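Local coordinates for protein SUMO-1 cysteine protease S273R (PDB 6LJ9) that is a viral cysteine protease, probably cleaving the pp220 and pp62 polyprotein precursors into core-shell proteins and countering host innate immune responses, at residues Lys28-Phe36 with Val57-Leu68. Sequence-based numbering, arbitrary orientation.
Sequences KIQKELTSF and VKAYAQQKGLDL
Leu-33, Phe-36 and Ile-29 meet Val-57, Tyr-60 and Leu-66 in an apolar contact that sets two short successive helices against a third helix and the turn after it, within the small helical N-terminal part of the protease, remote from the catalytic residues. Leu-33, where helix 27-32 gives way to helix 34-37, divides its branches: CD1 touches both CG1 of Val-57 and CD2 of Leu-68, while CD2 packs 3.8 Å from CD2 of Tyr-60 and also reaches CD1 of Leu-66. At one end the Phe-36 ring is held from two directions. CG2 of Val-57 makes a CH-pi contact over one face, 3.9 Å from the ring centroid. The ring edge, led by CE2, points to the face of Tyr-60 in an offset edge-to-face pair, with centroids 5.4 Å apart and planes at 62°. The Tyr-60 side chain leaves its helix with CG anti to the backbone N (chi1 -175°), which carries the ring across to Phe-36 and brings CE2 to 3.4 Å from the carbonyl O of Glu-32.

Past Gly-65, which leaves helix 55-64 with positive phi, Leu-66 turns back to fill the other end. Its CD1 rests 3.6 Å from CB of Glu-32, and its CB meets CD1 of Ile-29 at 3.9 Å. The extended chain of Lys-28 brings its far end to Leu-66, with CE 3.7 Å from CD2. Helices 27-32 and 34-37 are thereby joined to helix 55-64 and the turn leading into helix 68-75, with Leu-43 against Phe-36 and Ile-52 against Leu-68 from the intervening chain.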
loop_
_atom_site.group_PDB
_atom_site.type_symbol
_atom_site.label_atom_id
_atom_site.label_comp_id
_atom_site.label_asym_id
_atom_site.label_seq_id
_atom_site.Cartn_x
_atom_site.Cartn_y
_atom_site.Cartn_z
ATOM N N LYS B 28 12.002 21.389 15.675
ATOM C CA LYS B 28 12.304 22.811 15.798
ATOM C C LYS B 28 11.182 23.541 16.527
ATOM O O LYS B 28 11.434 24.343 17.433
ATOM C CB LYS B 28 12.534 23.428 14.419
ATOM C CG LYS B 28 12.656 24.945 14.443
ATOM C CD LYS B 28 12.601 25.537 13.044
ATOM C CE LYS B 28 12.644 27.057 13.091
ATOM N NZ LYS B 28 12.513 27.665 11.738
ATOM N N ILE B 29 9.933 23.269 16.142
ATOM C CA ILE B 29 8.787 23.920 16.774
ATOM C C ILE B 29 8.663 23.496 18.232
ATOM O O ILE B 29 8.224 24.282 19.083
ATOM C CB ILE B 29 7.502 23.619 15.975
ATOM C CG1 ILE B 29 7.613 24.197 14.563
ATOM C CG2 ILE B 29 6.274 24.178 16.679
ATOM C CD1 ILE B 29 7.872 25.688 14.533
ATOM N N GLN B 30 9.048 22.256 18.546
ATOM C CA GLN B 30 9.128 21.837 19.943
ATOM C C GLN B 30 10.095 22.718 20.724
ATOM O O GLN B 30 9.803 23.126 21.854
ATOM C CB GLN B 30 9.555 20.372 20.032
ATOM C CG GLN B 30 8.441 19.361 19.823
ATOM C CD GLN B 30 8.858 17.961 20.235
ATOM O OE1 GLN B 30 9.035 17.678 21.421
ATOM N NE2 GLN B 30 9.027 17.080 19.257
ATOM N N LYS B 31 11.254 23.024 20.134
ATOM C CA LYS B 31 12.255 23.830 20.827
ATOM C C LYS B 31 11.785 25.268 21.005
ATOM O O LYS B 31 11.850 25.824 22.107
ATOM C CB LYS B 31 13.576 23.798 20.058
ATOM C CG LYS B 31 14.295 22.464 20.079
ATOM C CD LYS B 31 15.348 22.400 18.984
ATOM C CE LYS B 31 16.384 21.327 19.275
ATOM N NZ LYS B 31 15.762 20.003 19.551
ATOM N N GLU B 32 11.309 25.889 19.924
ATOM C CA GLU B 32 10.960 27.305 19.955
ATOM C C GLU B 32 9.739 27.598 20.819
ATOM O O GLU B 32 9.579 28.736 21.272
ATOM C CB GLU B 32 10.720 27.808 18.531
ATOM C CG GLU B 32 11.879 27.561 17.578
ATOM C CD GLU B 32 12.946 28.633 17.661
ATOM O OE1 GLU B 32 13.044 29.449 16.721
ATOM O OE2 GLU B 32 13.680 28.668 18.671
ATOM N N LEU B 33 8.876 26.608 21.058
ATOM C CA LEU B 33 7.648 26.814 21.820
ATOM C C LEU B 33 7.611 25.987 23.101
ATOM O O LEU B 33 6.526 25.712 23.622
ATOM C CB LEU B 33 6.425 26.498 20.957
ATOM C CG LEU B 33 6.310 27.270 19.643
ATOM C CD1 LEU B 33 5.063 26.858 18.877
ATOM C CD2 LEU B 33 6.311 28.766 19.907
ATOM N N THR B 34 8.774 25.590 23.623
ATOM C CA THR B 34 8.803 24.785 24.841
ATOM C C THR B 34 8.260 25.553 26.039
ATOM O O THR B 34 7.771 24.943 26.997
ATOM C CB THR B 34 10.227 24.311 25.121
ATOM O OG1 THR B 34 10.266 23.609 26.371
ATOM C CG2 THR B 34 11.174 25.498 25.181
ATOM N N SER B 35 8.337 26.887 26.009
ATOM C CA SER B 35 7.795 27.684 27.103
ATOM C C SER B 35 6.273 27.611 27.138
ATOM O O SER B 35 5.679 27.445 28.209
ATOM C CB SER B 35 8.256 29.136 26.974
ATOM O OG SER B 35 7.597 29.964 27.917
ATOM N N PHE B 36 5.626 27.732 25.976
ATOM C CA PHE B 36 4.168 27.703 25.935
ATOM C C PHE B 36 3.626 26.291 26.122
ATOM O O PHE B 36 2.553 26.114 26.712
ATOM C CB PHE B 36 3.664 28.287 24.615
ATOM C CG PHE B 36 3.866 29.769 24.487
ATOM C CD1 PHE B 36 2.992 30.654 25.096
ATOM C CD2 PHE B 36 4.919 30.278 23.746
ATOM C CE1 PHE B 36 3.170 32.018 24.976
ATOM C CE2 PHE B 36 5.102 31.641 23.621
ATOM C CZ PHE B 36 4.226 32.513 24.238
ATOM N N VAL B 57 0.473 32.430 21.341
ATOM C CA VAL B 57 1.486 31.637 20.651
ATOM C C VAL B 57 1.607 32.077 19.197
ATOM O O VAL B 57 2.701 32.071 18.621
ATOM C CB VAL B 57 1.160 30.137 20.768
ATOM C CG1 VAL B 57 2.207 29.299 20.045
ATOM C CG2 VAL B 57 1.059 29.729 22.229
ATOM N N LYS B 58 0.486 32.465 18.581
ATOM C CA LYS B 58 0.528 32.959 17.208
ATOM C C LYS B 58 1.371 34.224 17.102
ATOM O O LYS B 58 2.094 34.418 16.117
ATOM C CB LYS B 58 -0.889 33.221 16.697
ATOM C CG LYS B 58 -1.692 31.969 16.387
ATOM C CD LYS B 58 -3.093 32.330 15.914
ATOM C CE LYS B 58 -3.847 31.107 15.420
ATOM N NZ LYS B 58 -5.233 31.447 14.992
ATOM N N ALA B 59 1.292 35.097 18.109
ATOM C CA ALA B 59 2.088 36.320 18.090
ATOM C C ALA B 59 3.568 36.018 18.289
ATOM O O ALA B 59 4.423 36.607 17.617
ATOM C CB ALA B 59 1.586 37.289 19.159
ATOM N N TYR B 60 3.889 35.101 19.206
ATOM C CA TYR B 60 5.283 34.725 19.421
ATOM C C TYR B 60 5.858 34.031 18.193
ATOM O O TYR B 60 7.040 34.202 17.869
ATOM C CB TYR B 60 5.400 33.828 20.654
ATOM C CG TYR B 60 6.823 33.477 21.032
ATOM C CD1 TYR B 60 7.567 34.309 21.859
ATOM C CD2 TYR B 60 7.421 32.312 20.569
ATOM C CE1 TYR B 60 8.867 33.995 22.209
ATOM C CE2 TYR B 60 8.721 31.988 20.913
ATOM C CZ TYR B 60 9.438 32.833 21.734
ATOM O OH TYR B 60 10.731 32.515 22.081
ATOM N N ALA B 61 5.038 33.242 17.495
ATOM C CA ALA B 61 5.507 32.579 16.283
ATOM C C ALA B 61 5.760 33.585 15.167
ATOM O O ALA B 61 6.713 33.434 14.393
ATOM C CB ALA B 61 4.497 31.526 15.834
ATOM N N GLN B 62 4.914 34.612 15.064
ATOM C CA GLN B 62 5.145 35.660 14.075
ATOM C C GLN B 62 6.433 36.416 14.373
ATOM O O GLN B 62 7.134 36.852 13.452
ATOM C CB GLN B 62 3.954 36.617 14.034
ATOM C CG GLN B 62 4.082 37.731 13.005
ATOM C CD GLN B 62 4.165 37.208 11.583
ATOM O OE1 GLN B 62 3.564 36.187 11.248
ATOM N NE2 GLN B 62 4.917 37.906 10.739
ATOM N N GLN B 63 6.763 36.577 15.656
ATOM C CA GLN B 63 8.024 37.211 16.024
ATOM C C GLN B 63 9.212 36.392 15.536
ATOM O O GLN B 63 10.139 36.926 14.918
ATOM C CB GLN B 63 8.095 37.403 17.540
ATOM C CG GLN B 63 7.764 38.806 18.017
ATOM C CD GLN B 63 8.503 39.168 19.291
ATOM O OE1 GLN B 63 9.334 38.400 19.777
ATOM N NE2 GLN B 63 8.209 40.343 19.835
ATOM N N LYS B 64 9.195 35.087 15.798
ATOM C CA LYS B 64 10.316 34.209 15.491
ATOM C C LYS B 64 10.271 33.642 14.077
ATOM O O LYS B 64 11.200 32.929 13.684
ATOM C CB LYS B 64 10.373 33.063 16.506
ATOM C CG LYS B 64 10.500 33.523 17.951
ATOM C CD LYS B 64 11.737 34.385 18.147
ATOM C CE LYS B 64 11.891 34.812 19.598
ATOM N NZ LYS B 64 13.091 35.673 19.797
ATOM N N GLY B 65 9.227 33.934 13.309
ATOM C CA GLY B 65 9.161 33.465 11.937
ATOM C C GLY B 65 8.825 31.999 11.789
ATOM O O GLY B 65 9.353 31.332 10.890
ATOM N N LEU B 66 7.958 31.476 12.649
ATOM C CA LEU B 66 7.547 30.080 12.604
ATOM C C LEU B 66 6.211 29.971 11.881
ATOM O O LEU B 66 5.255 30.677 12.222
ATOM C CB LEU B 66 7.431 29.501 14.015
ATOM C CG LEU B 66 8.605 29.753 14.961
ATOM C CD1 LEU B 66 8.294 29.187 16.334
ATOM C CD2 LEU B 66 9.893 29.162 14.408
ATOM N N ASP B 67 6.150 29.088 10.886
ATOM C CA ASP B 67 4.928 28.868 10.115
ATOM C C ASP B 67 4.083 27.840 10.856
ATOM O O ASP B 67 4.212 26.632 10.656
ATOM C CB ASP B 67 5.258 28.418 8.695
ATOM C CG ASP B 67 4.050 28.440 7.779
ATOM O OD1 ASP B 67 2.949 28.796 8.247
ATOM O OD2 ASP B 67 4.203 28.105 6.586
ATOM N N LEU B 68 3.200 28.331 11.731
ATOM C CA LEU B 68 2.311 27.436 12.464
ATOM C C LEU B 68 1.210 26.879 11.573
ATOM O O LEU B 68 0.722 25.768 11.817
ATOM C CB LEU B 68 1.696 28.159 13.662
ATOM C CG LEU B 68 2.639 28.577 14.789
ATOM C CD1 LEU B 68 1.848 29.087 15.985
ATOM C CD2 LEU B 68 3.542 27.423 15.190
#